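Local coordinates for protein probable thioesterase (Thermus thermophilus, PDB 1Z54) that probably hydrolyses the thioester bond of fatty acyl-CoA substrates, as a hot-dog-fold enzyme of the 4-hydroxybenzoyl-CoA thioesterase family, at residues V4-V9 / G70-V75; R50-P55 / E120-A125; T62-A67 / L100-T105; R76-E81 / L88-V93; S84-F89 / R106-V111. All blocks are in the same frame, centred on the assembly; numbering follows the deposited sequence.

Contact 1 of 5, residues V4-V9 / G70-V75; sequences VTRIKV and GEVVEV
At one edge of the antiparallel hot-dog sheet, strand 3-8, outermost within this chain, is zipped to the start of strand 72-82, Thr-5 facing Val-75 and Ile-7 facing Val-73 as hydrogen-bonded pairs. Ile-7 N donates to Val-73 O at 2.7 Å, and Val-73 N returns the bond to Ile-7 O. Past the strand ends Val-9 N still reaches Glu-71 O (3.1 Å), and a water bridges the two chains, giving protons to Val-9 O and Glu-71 O and accepting from Gly-70 N. On the inner face CG2 of Val-73, lodged between its own N and carbonyl carbon (chi1 -65° for CG1), presses on Ile-7 CB at 3.7 Å, while Ile-7 CD1 meets Val-75 CG2 at 4.2 Å. On the other face Arg-6 and Glu-74 run side by side, CG to CG 4.0 Å. Helix 24-39 covers the inner face, Tyr-28 against Ile-7 and Ala-32 against Thr-5 and Val-75; Lys-8 forms a salt bridge with Asp-35 of the second subunit.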
# COMPACT_ATOMS: atom_id res chain seq x y z
N VAL A 4 -10.97 -9.22 19.52
CA VAL A 4 -11.10 -9.70 18.16
C VAL A 4 -11.45 -8.56 17.21
O VAL A 4 -12.37 -7.78 17.47
CB VAL A 4 -12.18 -10.79 18.05
CG1 VAL A 4 -12.25 -11.31 16.62
CG2 VAL A 4 -11.86 -11.93 19.01
N THR A 5 -10.71 -8.46 16.12
CA THR A 5 -10.94 -7.41 15.14
C THR A 5 -11.35 -8.00 13.81
O THR A 5 -10.60 -8.78 13.21
CB THR A 5 -9.66 -6.58 14.91
OG1 THR A 5 -9.16 -6.11 16.17
CG2 THR A 5 -9.95 -5.38 14.01
N ARG A 6 -12.54 -7.65 13.34
CA ARG A 6 -13.01 -8.15 12.06
C ARG A 6 -12.52 -7.23 10.94
O ARG A 6 -12.63 -6.01 11.02
CB ARG A 6 -14.55 -8.22 12.05
CG ARG A 6 -15.11 -9.29 12.98
CD ARG A 6 -16.63 -9.33 12.94
NE ARG A 6 -17.12 -9.60 11.60
CZ ARG A 6 -18.40 -9.78 11.29
NH1 ARG A 6 -18.75 -10.02 10.03
NH2 ARG A 6 -19.34 -9.72 12.23
N ILE A 7 -11.96 -7.83 9.89
CA ILE A 7 -11.44 -7.05 8.77
C ILE A 7 -11.92 -7.60 7.44
O ILE A 7 -11.65 -8.75 7.09
CB ILE A 7 -9.89 -7.03 8.78
CG1 ILE A 7 -9.38 -6.29 10.02
CG2 ILE A 7 -9.36 -6.37 7.52
CD1 ILE A 7 -7.86 -6.24 10.13
N LYS A 8 -12.66 -6.78 6.69
CA LYS A 8 -13.14 -7.18 5.38
C LYS A 8 -12.01 -6.97 4.37
O LYS A 8 -11.52 -5.86 4.21
CB LYS A 8 -14.35 -6.34 4.99
CG LYS A 8 -14.98 -6.70 3.65
CD LYS A 8 -16.24 -5.89 3.42
CE LYS A 8 -16.83 -6.13 2.05
NZ LYS A 8 -18.18 -5.48 1.91
N VAL A 9 -11.60 -8.05 3.71
CA VAL A 9 -10.52 -7.95 2.73
C VAL A 9 -10.86 -6.96 1.63
O VAL A 9 -11.97 -6.93 1.11
CB VAL A 9 -10.22 -9.31 2.07
CG1 VAL A 9 -9.17 -9.12 0.96
CG2 VAL A 9 -9.71 -10.29 3.11
N GLY A 70 -13.58 -10.95 -0.85
CA GLY A 70 -14.90 -11.52 -0.74
C GLY A 70 -15.09 -12.06 0.66
O GLY A 70 -16.22 -12.29 1.09
N GLU A 71 -13.99 -12.25 1.38
CA GLU A 71 -14.04 -12.78 2.74
C GLU A 71 -13.81 -11.72 3.80
O GLU A 71 -13.36 -10.61 3.50
CB GLU A 71 -12.99 -13.88 2.93
CG GLU A 71 -13.11 -15.06 1.98
CD GLU A 71 -11.89 -15.98 2.05
OE1 GLU A 71 -11.93 -17.08 1.46
OE2 GLU A 71 -10.89 -15.61 2.70
N VAL A 72 -14.11 -12.08 5.04
CA VAL A 72 -13.91 -11.22 6.20
C VAL A 72 -13.03 -12.04 7.14
O VAL A 72 -13.27 -13.23 7.33
CB VAL A 72 -15.24 -10.89 6.90
CG1 VAL A 72 -14.98 -10.16 8.20
CG2 VAL A 72 -16.11 -10.01 5.98
N VAL A 73 -11.99 -11.42 7.69
CA VAL A 73 -11.10 -12.15 8.60
C VAL A 73 -11.19 -11.61 10.01
O VAL A 73 -11.50 -10.44 10.23
CB VAL A 73 -9.61 -12.06 8.17
CG1 VAL A 73 -9.41 -12.75 6.85
CG2 VAL A 73 -9.18 -10.60 8.11
N GLU A 74 -10.90 -12.49 10.96
CA GLU A 74 -10.91 -12.12 12.36
C GLU A 74 -9.50 -12.20 12.89
O GLU A 74 -8.79 -13.20 12.69
CB GLU A 74 -11.82 -13.06 13.15
CG GLU A 74 -13.30 -12.83 12.90
CD GLU A 74 -14.20 -13.67 13.78
OE1 GLU A 74 -15.42 -13.40 13.81
OE2 GLU A 74 -13.69 -14.61 14.44
N VAL A 75 -9.08 -11.13 13.56
CA VAL A 75 -7.74 -11.07 14.12
C VAL A 75 -7.85 -11.00 15.63
O VAL A 75 -8.38 -10.05 16.19
CB VAL A 75 -6.97 -9.85 13.62
CG1 VAL A 75 -5.55 -9.89 14.16
CG2 VAL A 75 -6.98 -9.82 12.09
O HOH W 1 -13.62 -9.08 1.20

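Contact 2 of 5, residues R50-P55 / E120-A125; sequences RGVFFP and EDIYRA
Arg-50 holds Asp-121 in an end-on, two-nitrogen salt bridge that ties the chain entering strand 52-63 of the hot-dog sheet to the first turn of helix 120-129. Arg-50 NH2 lies 2.7 Å from Asp-121 OD1, which uses its syn lone pair, and Arg-50 NH1 meets Asp-121 OD2 at 3.0 Å in a nearly straight bond (171°). The guanidinium and carboxylate planes are turned 43° apart, and a bend at chi3 (46°) brings the arginine's end round to the acid. Ile-122 packs against the arginine: its CD1 sits over one guanidinium face, 4.0 Å from Arg-50 NH1, and equally far from Val-52 CG1. An alanine in place of Asp-121 would probably leave the Arg-50 guanidinium without its mate here and free to swing off Ile-122. Further out, Gly-51, with positive phi, is the C-prime residue of a Schellman motif closing helix 44-48, which sets the direction in which the chain leaves Arg-50 for the strand. Val-47 of that helix packs on both Val-52 and Ile-122, and Cys-109 lies against Val-52 and Phe-54. The other branch of Ile-122 reaches Phe-54 at the ring's edge, CG2 to CZ 3.9 Å.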
# COMPACT_ATOMS: atom_id res chain seq x y z
N ARG A 50 0.47 12.59 22.81
CA ARG A 50 1.14 12.92 24.06
C ARG A 50 2.64 12.73 23.86
O ARG A 50 3.42 12.81 24.81
CB ARG A 50 0.68 11.98 25.18
CG ARG A 50 -0.77 12.14 25.59
CD ARG A 50 -1.23 10.94 26.42
NE ARG A 50 -0.26 10.57 27.45
CZ ARG A 50 -0.49 9.69 28.42
NH1 ARG A 50 0.46 9.41 29.31
NH2 ARG A 50 -1.66 9.08 28.49
N GLY A 51 3.03 12.45 22.62
CA GLY A 51 4.43 12.23 22.33
C GLY A 51 4.88 10.86 22.80
O GLY A 51 6.03 10.68 23.22
N VAL A 52 3.99 9.88 22.74
CA VAL A 52 4.30 8.51 23.16
C VAL A 52 4.09 7.58 21.97
O VAL A 52 3.05 7.63 21.32
CB VAL A 52 3.40 8.06 24.33
CG1 VAL A 52 3.86 6.71 24.85
CG2 VAL A 52 3.43 9.11 25.44
N PHE A 53 5.07 6.73 21.69
CA PHE A 53 4.97 5.82 20.55
C PHE A 53 5.33 4.38 20.88
O PHE A 53 6.10 4.11 21.80
CB PHE A 53 5.89 6.31 19.42
CG PHE A 53 5.78 7.78 19.14
CD1 PHE A 53 4.80 8.27 18.30
CD2 PHE A 53 6.64 8.68 19.76
CE1 PHE A 53 4.66 9.64 18.06
CE2 PHE A 53 6.52 10.05 19.54
CZ PHE A 53 5.53 10.53 18.68
N PHE A 54 4.76 3.45 20.12
CA PHE A 54 5.02 2.03 20.28
C PHE A 54 5.56 1.52 18.95
O PHE A 54 4.92 0.72 18.28
CB PHE A 54 3.74 1.27 20.61
CG PHE A 54 3.20 1.57 21.98
CD1 PHE A 54 1.83 1.57 22.21
CD2 PHE A 54 4.06 1.85 23.04
CE1 PHE A 54 1.32 1.84 23.48
CE2 PHE A 54 3.55 2.12 24.31
CZ PHE A 54 2.18 2.12 24.52
N PRO A 55 6.75 1.99 18.54
CA PRO A 55 7.30 1.52 17.27
C PRO A 55 7.60 0.02 17.28
O PRO A 55 7.91 -0.57 18.33
CB PRO A 55 8.56 2.37 17.11
CG PRO A 55 8.99 2.59 18.53
CD PRO A 55 7.68 2.92 19.21
N GLU A 120 3.67 5.76 33.33
CA GLU A 120 2.86 5.13 34.37
C GLU A 120 1.40 4.83 34.06
O GLU A 120 0.96 3.68 34.18
CB GLU A 120 2.94 5.94 35.66
CG GLU A 120 4.33 5.98 36.26
CD GLU A 120 4.91 4.60 36.45
OE1 GLU A 120 4.18 3.70 36.93
OE2 GLU A 120 6.11 4.40 36.11
N ASP A 121 0.63 5.85 33.68
CA ASP A 121 -0.78 5.63 33.41
C ASP A 121 -1.04 4.62 32.30
O ASP A 121 -2.02 3.87 32.35
CB ASP A 121 -1.48 6.96 33.06
CG ASP A 121 -1.02 7.53 31.73
OD1 ASP A 121 -1.79 8.30 31.12
OD2 ASP A 121 0.12 7.24 31.31
N ILE A 122 -0.17 4.57 31.30
CA ILE A 122 -0.33 3.62 30.21
C ILE A 122 0.12 2.23 30.66
O ILE A 122 -0.48 1.20 30.30
CB ILE A 122 0.50 4.04 28.97
CG1 ILE A 122 -0.05 5.36 28.42
CG2 ILE A 122 0.46 2.93 27.92
CD1 ILE A 122 0.77 5.94 27.26
N TYR A 123 1.20 2.20 31.45
CA TYR A 123 1.73 0.95 31.96
C TYR A 123 0.67 0.28 32.84
O TYR A 123 0.38 -0.90 32.70
CB TYR A 123 2.99 1.21 32.80
CG TYR A 123 3.57 -0.05 33.41
CD1 TYR A 123 4.28 -0.97 32.63
CD2 TYR A 123 3.37 -0.35 34.75
CE1 TYR A 123 4.76 -2.15 33.17
CE2 TYR A 123 3.85 -1.53 35.31
CZ TYR A 123 4.54 -2.43 34.51
OH TYR A 123 5.01 -3.60 35.06
N ARG A 124 0.10 1.07 33.74
CA ARG A 124 -0.93 0.60 34.66
C ARG A 124 -2.11 -0.04 33.92
O ARG A 124 -2.54 -1.15 34.27
CB ARG A 124 -1.39 1.79 35.50
CG ARG A 124 -2.35 1.48 36.62
CD ARG A 124 -2.47 2.70 37.52
NE ARG A 124 -2.88 3.88 36.76
CZ ARG A 124 -2.69 5.14 37.17
NH1 ARG A 124 -3.10 6.15 36.42
NH2 ARG A 124 -2.09 5.38 38.33
N ALA A 125 -2.61 0.64 32.90
CA ALA A 125 -3.75 0.12 32.13
C ALA A 125 -3.40 -1.16 31.36
O ALA A 125 -4.20 -2.11 31.33
CB ALA A 125 -4.25 1.19 31.17

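Contact 3 of 5, residues T62-A67 / L100-T105; sequences TFRAPA and LAEGFT
Thr-62 and Glu-102 exchange both backbone bonds of an antiparallel hydrogen-bonded pair, Thr-62 N to Glu-102 O at 2.8 Å and Glu-102 N to Thr-62 O at 2.9 Å. Beyond it the chain turns, and Leu-100 O takes two donors from one face of its plane: Arg-64 N at 2.7 Å and Ala-65 N at 2.8 Å. The Glu-102 carboxylate is gripped side-on through OE2 alone, which accepts from Arg-64 NE (3.0 Å) and Arg-64 NH1 (3.1 Å). NE arrives on the anti side, whereas NH1 comes from well above the carboxylate plane. A chi1 of 55° tucks Glu-102 CG in over its own backbone, and Arg-64 bends at chi2 to meet it, with Thr-62 CG2 over one guanidinium face. Apolar closure comes from Leu-100, whose CD1 touches Ala-67 CB at 3.8 Å. Leu-100 and Ala-101 form a classic bulge opposite Val-93 of strand 86-95. Phe-63 meets Tyr-25 of helix 24-39 edge-to-face, while Thr-62 pairs with a strand of the third subunit, carrying the sheet across the interface.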
# COMPACT_ATOMS: atom_id res chain seq x y z
N THR A 62 3.55 -16.26 10.20
CA THR A 62 3.54 -17.59 9.61
C THR A 62 2.20 -17.71 8.90
O THR A 62 1.15 -17.61 9.52
CB THR A 62 3.68 -18.69 10.68
OG1 THR A 62 4.95 -18.54 11.33
CG2 THR A 62 3.59 -20.08 10.05
N PHE A 63 2.27 -17.91 7.59
CA PHE A 63 1.09 -18.02 6.75
C PHE A 63 0.71 -19.48 6.57
O PHE A 63 1.48 -20.26 6.00
CB PHE A 63 1.38 -17.35 5.40
CG PHE A 63 1.91 -15.95 5.52
CD1 PHE A 63 1.05 -14.86 5.64
CD2 PHE A 63 3.29 -15.71 5.54
CE1 PHE A 63 1.54 -13.55 5.77
CE2 PHE A 63 3.80 -14.41 5.67
CZ PHE A 63 2.92 -13.33 5.79
N ARG A 64 -0.47 -19.85 7.07
CA ARG A 64 -0.96 -21.23 7.00
C ARG A 64 -1.96 -21.46 5.86
O ARG A 64 -1.91 -22.48 5.18
CB ARG A 64 -1.62 -21.61 8.32
CG ARG A 64 -0.80 -21.32 9.58
CD ARG A 64 0.38 -22.26 9.71
NE ARG A 64 0.97 -22.20 11.05
CZ ARG A 64 1.94 -23.01 11.47
NH1 ARG A 64 2.42 -22.89 12.70
NH2 ARG A 64 2.43 -23.94 10.66
N ALA A 65 -2.88 -20.51 5.69
CA ALA A 65 -3.90 -20.59 4.65
C ALA A 65 -4.18 -19.17 4.22
O ALA A 65 -4.12 -18.24 5.02
CB ALA A 65 -5.18 -21.26 5.20
N PRO A 66 -4.53 -18.98 2.94
CA PRO A 66 -4.79 -17.63 2.45
C PRO A 66 -6.15 -17.03 2.73
O PRO A 66 -7.12 -17.73 3.01
CB PRO A 66 -4.54 -17.77 0.95
CG PRO A 66 -5.11 -19.13 0.67
CD PRO A 66 -4.60 -19.97 1.85
N ALA A 67 -6.19 -15.70 2.66
CA ALA A 67 -7.41 -14.93 2.83
C ALA A 67 -7.69 -14.47 1.41
O ALA A 67 -6.77 -14.31 0.61
CB ALA A 67 -7.17 -13.74 3.75
N LEU A 100 -5.58 -18.74 9.43
CA LEU A 100 -4.99 -18.32 8.16
C LEU A 100 -3.52 -18.02 8.31
O LEU A 100 -2.71 -18.35 7.44
CB LEU A 100 -5.72 -17.08 7.63
CG LEU A 100 -7.21 -17.30 7.39
CD1 LEU A 100 -7.76 -16.12 6.59
CD2 LEU A 100 -7.42 -18.60 6.61
N ALA A 101 -3.17 -17.41 9.44
CA ALA A 101 -1.79 -17.07 9.72
C ALA A 101 -1.73 -16.68 11.18
O ALA A 101 -2.75 -16.42 11.81
CB ALA A 101 -1.35 -15.90 8.85
N GLU A 102 -0.52 -16.65 11.73
CA GLU A 102 -0.33 -16.26 13.12
C GLU A 102 0.98 -15.52 13.21
O GLU A 102 1.92 -15.79 12.45
CB GLU A 102 -0.31 -17.50 14.02
CG GLU A 102 0.70 -18.55 13.63
CD GLU A 102 0.45 -19.87 14.33
OE1 GLU A 102 0.43 -19.90 15.58
OE2 GLU A 102 0.27 -20.89 13.62
N GLY A 103 1.06 -14.56 14.13
CA GLY A 103 2.28 -13.79 14.25
C GLY A 103 2.39 -12.98 15.52
O GLY A 103 1.62 -13.16 16.48
N PHE A 104 3.37 -12.08 15.53
CA PHE A 104 3.61 -11.25 16.69
C PHE A 104 4.35 -9.98 16.29
O PHE A 104 4.94 -9.90 15.21
CB PHE A 104 4.46 -12.03 17.70
CG PHE A 104 5.89 -12.21 17.26
CD1 PHE A 104 6.85 -11.25 17.55
CD2 PHE A 104 6.27 -13.32 16.50
CE1 PHE A 104 8.17 -11.38 17.09
CE2 PHE A 104 7.58 -13.47 16.03
CZ PHE A 104 8.53 -12.50 16.33
N THR A 105 4.29 -8.99 17.16
CA THR A 105 4.99 -7.75 16.94
C THR A 105 5.59 -7.34 18.27
O THR A 105 4.89 -7.27 19.29
CB THR A 105 4.07 -6.62 16.44
OG1 THR A 105 2.94 -6.50 17.31
CG2 THR A 105 3.61 -6.89 15.01

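Contact 4 of 5, residues R76-E81 / L88-V93; sequences RTRLAE and LFRYRV
Segments 76-81 and 88-93, of strands 72-82 and 86-95, pair antiparallel, their axes at 138°, in regular alternation from Arg-76 opposite Arg-92 to Leu-79 opposite Phe-89. There the register slips by one residue: Ala-80 and Glu-81 both face Leu-88, whose O accepts from Ala-80 N (2.8 Å) and Glu-81 N (3.1 Å). On the face toward helix 24-39, Leu-79 CD1 stands over the Phe-89 ring in a CH-pi contact, 4.2 Å from the centroid and 12° off the normal. Thr-77 and Tyr-91 run alongside each other, Thr-77 CB only 3.4 Å from Tyr-91 CD2. Thr-77 OG1, buried here, has no polar partner in the model, whereas Tyr-91 OH bonds to Thr-105 and Arg-33. The opposite face is rich in arginine. Arg-76 NH2 and Arg-92 NH1 come within 2.9 Å without a hydrogen bond; both form salt bridges with Glu-94 OE2, which probably offsets their like charges. Arg-78 lies beside Arg-90, its NH1 3.6 Å from Arg-90 CB, with Ala-80 CB over one face of the Arg-78 guanidinium. A two-stranded hairpin interrupted by a classic beta bulge results, central in the curved sheet that wraps the long helix of the hot-dog fold.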
# COMPACT_ATOMS: atom_id res chain seq x y z
N ARG A 76 -7.33 -12.04 16.27
CA ARG A 76 -7.35 -12.13 17.72
C ARG A 76 -6.02 -11.65 18.25
O ARG A 76 -4.97 -12.15 17.85
CB ARG A 76 -7.60 -13.59 18.13
CG ARG A 76 -8.93 -14.13 17.61
CD ARG A 76 -8.98 -15.65 17.63
NE ARG A 76 -8.80 -16.20 18.97
CZ ARG A 76 -8.89 -17.50 19.26
NH1 ARG A 76 -8.70 -17.92 20.50
NH2 ARG A 76 -9.16 -18.38 18.30
N THR A 77 -6.04 -10.67 19.14
CA THR A 77 -4.79 -10.17 19.68
C THR A 77 -4.76 -10.07 21.19
O THR A 77 -5.76 -9.76 21.84
CB THR A 77 -4.40 -8.79 19.07
OG1 THR A 77 -3.97 -7.90 20.11
CG2 THR A 77 -5.55 -8.18 18.33
N ARG A 78 -3.60 -10.35 21.75
CA ARG A 78 -3.44 -10.25 23.18
C ARG A 78 -2.05 -9.74 23.46
O ARG A 78 -1.15 -9.83 22.62
CB ARG A 78 -3.66 -11.61 23.85
CG ARG A 78 -2.53 -12.60 23.67
CD ARG A 78 -2.81 -13.84 24.51
NE ARG A 78 -1.57 -14.53 24.87
CZ ARG A 78 -0.81 -15.19 24.01
NH1 ARG A 78 -1.16 -15.27 22.73
NH2 ARG A 78 0.31 -15.76 24.42
N LEU A 79 -1.87 -9.16 24.64
CA LEU A 79 -0.58 -8.65 25.05
C LEU A 79 0.10 -9.84 25.72
O LEU A 79 -0.21 -10.19 26.85
CB LEU A 79 -0.76 -7.51 26.05
CG LEU A 79 0.49 -6.83 26.61
CD1 LEU A 79 1.33 -6.28 25.47
CD2 LEU A 79 0.08 -5.70 27.56
N ALA A 80 1.03 -10.46 24.99
CA ALA A 80 1.74 -11.63 25.50
C ALA A 80 2.88 -11.28 26.46
O ALA A 80 3.17 -12.04 27.39
CB ALA A 80 2.28 -12.46 24.33
N GLU A 81 3.52 -10.14 26.25
CA GLU A 81 4.62 -9.73 27.12
C GLU A 81 4.56 -8.23 27.39
O GLU A 81 4.27 -7.44 26.49
CB GLU A 81 5.97 -10.11 26.48
CG GLU A 81 6.25 -11.61 26.46
CD GLU A 81 7.48 -11.98 25.64
OE1 GLU A 81 8.37 -11.11 25.46
OE2 GLU A 81 7.57 -13.13 25.17
N LEU A 88 4.89 -7.02 23.72
CA LEU A 88 4.87 -8.04 22.69
C LEU A 88 3.44 -8.52 22.47
O LEU A 88 2.85 -9.12 23.37
CB LEU A 88 5.75 -9.24 23.08
CG LEU A 88 5.94 -10.40 22.07
CD1 LEU A 88 4.61 -11.07 21.77
CD2 LEU A 88 6.55 -9.88 20.79
N PHE A 89 2.91 -8.27 21.28
CA PHE A 89 1.56 -8.70 20.95
C PHE A 89 1.65 -9.97 20.13
O PHE A 89 2.57 -10.16 19.33
CB PHE A 89 0.81 -7.65 20.13
CG PHE A 89 0.52 -6.38 20.87
CD1 PHE A 89 1.50 -5.41 21.02
CD2 PHE A 89 -0.73 -6.17 21.45
CE1 PHE A 89 1.24 -4.25 21.74
CE2 PHE A 89 -1.01 -5.02 22.17
CZ PHE A 89 -0.02 -4.05 22.32
N ARG A 90 0.67 -10.85 20.32
CA ARG A 90 0.60 -12.09 19.57
C ARG A 90 -0.75 -12.11 18.90
O ARG A 90 -1.75 -11.69 19.48
CB ARG A 90 0.78 -13.29 20.49
CG ARG A 90 2.23 -13.56 20.83
CD ARG A 90 2.41 -14.99 21.30
NE ARG A 90 3.78 -15.45 21.11
CZ ARG A 90 4.38 -15.56 19.92
NH1 ARG A 90 5.63 -15.99 19.85
NH2 ARG A 90 3.72 -15.25 18.81
N TYR A 91 -0.79 -12.58 17.66
CA TYR A 91 -2.04 -12.59 16.92
C TYR A 91 -2.37 -13.87 16.19
O TYR A 91 -1.48 -14.64 15.82
CB TYR A 91 -2.05 -11.48 15.86
CG TYR A 91 -1.43 -10.17 16.27
CD1 TYR A 91 -0.04 -10.03 16.41
CD2 TYR A 91 -2.22 -9.03 16.42
CE1 TYR A 91 0.54 -8.79 16.69
CE2 TYR A 91 -1.65 -7.79 16.69
CZ TYR A 91 -0.28 -7.67 16.82
OH TYR A 91 0.27 -6.44 17.08
N ARG A 92 -3.66 -14.07 15.97
CA ARG A 92 -4.16 -15.21 15.22
C ARG A 92 -5.14 -14.64 14.21
O ARG A 92 -6.09 -13.94 14.58
CB ARG A 92 -4.87 -16.22 16.12
CG ARG A 92 -3.91 -17.06 16.96
CD ARG A 92 -4.62 -18.07 17.86
NE ARG A 92 -5.00 -19.29 17.17
CZ ARG A 92 -6.11 -19.45 16.46
NH1 ARG A 92 -6.97 -18.44 16.36
NH2 ARG A 92 -6.36 -20.60 15.86
N VAL A 93 -4.89 -14.90 12.93
CA VAL A 93 -5.76 -14.41 11.89
C VAL A 93 -6.53 -15.61 11.36
O VAL A 93 -5.95 -16.53 10.80
CB VAL A 93 -4.99 -13.80 10.71
CG1 VAL A 93 -5.97 -13.25 9.69
CG2 VAL A 93 -4.04 -12.70 11.20

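Contact 5 of 5, residues S84-F89 / R106-V111; sequences SRALLF and RHLCQV
The Phe-89 and His-107 rings meet offset edge-to-face, planes 82° apart, with Phe-89 turning its edge to the imidazole face and Phe-89 CD1 3.7 Å from His-107 CE1. Both rings leave the same side of the sheet, each with CG opposite its carbonyl carbon, and the side chains cross at about a right angle. A leucine in place of Phe-89 would probably lose this ring edge and let the imidazole tilt. Leu-87, its first torsion (-34°) off the usual staggered value, lays CD1 against His-107 CB at 3.8 Å; between them the backbones are joined by His-107 N to Leu-87 O (2.7 Å) and Leu-87 N to His-107 O (3.0 Å). On the other face Arg-106, folded at chi2 and chi3, curls over Leu-88: Leu-88 CD2 lies against one face of the Arg-106 guanidinium, 4.1 Å from Arg-106 CZ, while Arg-106 NH1 pairs with Glu-58. The pairing belongs to the antiparallel hairpin of strands 86-95 and 98-111 of the hot-dog sheet; a glycerol, probably from the crystallisation liquor, lies near His-107 and may mark a pocket.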
# COMPACT_ATOMS: atom_id res chain seq x y z
N SER A 84 8.71 -2.75 31.46
CA SER A 84 8.70 -1.30 31.64
C SER A 84 9.06 -0.54 30.36
O SER A 84 8.64 0.59 30.17
CB SER A 84 9.66 -0.90 32.77
OG SER A 84 10.97 -1.38 32.54
N ARG A 85 9.82 -1.18 29.47
CA ARG A 85 10.23 -0.53 28.23
C ARG A 85 9.80 -1.22 26.94
O ARG A 85 10.09 -0.73 25.86
CB ARG A 85 11.76 -0.39 28.20
CG ARG A 85 12.34 0.44 29.34
CD ARG A 85 13.81 0.08 29.57
NE ARG A 85 14.41 0.83 30.67
CZ ARG A 85 14.66 2.14 30.63
NH1 ARG A 85 14.36 2.84 29.54
NH2 ARG A 85 15.21 2.74 31.67
N ALA A 86 9.10 -2.35 27.05
CA ALA A 86 8.69 -3.10 25.86
C ALA A 86 7.37 -3.84 25.97
O ALA A 86 6.88 -4.11 27.07
CB ALA A 86 9.79 -4.09 25.47
N LEU A 87 6.81 -4.18 24.81
CA LEU A 87 5.55 -4.91 24.73
C LEU A 87 5.63 -5.92 23.59
O LEU A 87 6.35 -5.70 22.61
CB LEU A 87 4.38 -3.97 24.41
CG LEU A 87 4.32 -2.54 24.94
CD1 LEU A 87 5.37 -1.67 24.24
CD2 LEU A 87 2.93 -1.99 24.66
N LEU A 88 4.89 -7.02 23.72
CA LEU A 88 4.87 -8.04 22.69
C LEU A 88 3.44 -8.52 22.47
O LEU A 88 2.85 -9.12 23.37
CB LEU A 88 5.75 -9.24 23.08
CG LEU A 88 5.94 -10.40 22.07
CD1 LEU A 88 4.61 -11.07 21.77
CD2 LEU A 88 6.55 -9.88 20.79
N PHE A 89 2.91 -8.27 21.28
CA PHE A 89 1.56 -8.70 20.95
C PHE A 89 1.65 -9.97 20.13
O PHE A 89 2.57 -10.16 19.33
CB PHE A 89 0.81 -7.65 20.13
CG PHE A 89 0.52 -6.38 20.87
CD1 PHE A 89 1.50 -5.41 21.02
CD2 PHE A 89 -0.73 -6.17 21.45
CE1 PHE A 89 1.24 -4.25 21.74
CE2 PHE A 89 -1.01 -5.02 22.17
CZ PHE A 89 -0.02 -4.05 22.32
N ARG A 106 6.89 -7.12 18.26
CA ARG A 106 7.62 -6.71 19.44
C ARG A 106 7.74 -5.19 19.34
O ARG A 106 8.07 -4.67 18.27
CB ARG A 106 9.00 -7.35 19.45
CG ARG A 106 9.82 -7.11 20.69
CD ARG A 106 10.00 -8.42 21.44
NE ARG A 106 10.56 -9.46 20.58
CZ ARG A 106 10.60 -10.75 20.91
NH1 ARG A 106 11.13 -11.63 20.07
NH2 ARG A 106 10.11 -11.16 22.08
N HIS A 107 7.47 -4.49 20.43
CA HIS A 107 7.57 -3.04 20.42
C HIS A 107 8.42 -2.49 21.55
O HIS A 107 8.59 -3.12 22.59
CB HIS A 107 6.19 -2.39 20.57
CG HIS A 107 5.21 -2.75 19.49
ND1 HIS A 107 4.61 -3.99 19.41
CD2 HIS A 107 4.69 -2.01 18.49
CE1 HIS A 107 3.75 -4.00 18.41
NE2 HIS A 107 3.78 -2.81 17.83
N LEU A 108 8.97 -1.30 21.32
CA LEU A 108 9.72 -0.60 22.34
C LEU A 108 8.82 0.61 22.54
O LEU A 108 7.87 0.81 21.77
CB LEU A 108 11.09 -0.15 21.83
CG LEU A 108 12.22 -1.18 21.84
CD1 LEU A 108 13.50 -0.50 21.37
CD2 LEU A 108 12.41 -1.76 23.24
N CYS A 109 9.08 1.41 23.57
CA CYS A 109 8.26 2.59 23.79
C CYS A 109 9.12 3.82 23.58
O CYS A 109 10.21 3.93 24.14
CB CYS A 109 7.68 2.60 25.21
SG CYS A 109 6.64 4.06 25.56
N GLN A 110 8.63 4.72 22.74
CA GLN A 110 9.37 5.94 22.45
C GLN A 110 8.60 7.16 22.96
O GLN A 110 7.41 7.32 22.67
CB GLN A 110 9.60 6.07 20.95
CG GLN A 110 10.50 7.22 20.54
CD GLN A 110 10.74 7.25 19.04
OE1 GLN A 110 11.19 6.26 18.45
NE2 GLN A 110 10.44 8.38 18.41
N VAL A 111 9.28 7.99 23.73
CA VAL A 111 8.67 9.20 24.26
C VAL A 111 9.60 10.37 23.96
O VAL A 111 10.70 10.45 24.49
CB VAL A 111 8.42 9.09 25.79
CG1 VAL A 111 9.65 8.55 26.47
CG2 VAL A 111 8.07 10.44 26.38
O HOH W 2 11.59 1.42 25.40

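Contacts 1, 3, 4 and 5 stitch together one five-stranded antiparallel sheet, ordered 3-8, 72-82, 86-95, 98-111, 52-63, and contact 2 ties the start of its last strand to helix 120-129. Contacts 4 and 5 share Leu-88 and Phe-89, their centres about 13 Å apart, so strand 86-95 is held on both sides. Contacts 1 and 3 meet at one end of the sheet through Val-73, Ala-67 and Leu-100; contacts 2 and 5, about 9 Å apart between centres, meet at the other. Along the chain, contacts 4 and 5 use successive hairpins, whereas contacts 1, 2 and 3 join distant segments. Contacts 2, 3 and 5 touch the third subunit and contact 1 the second, linking fold to assembly.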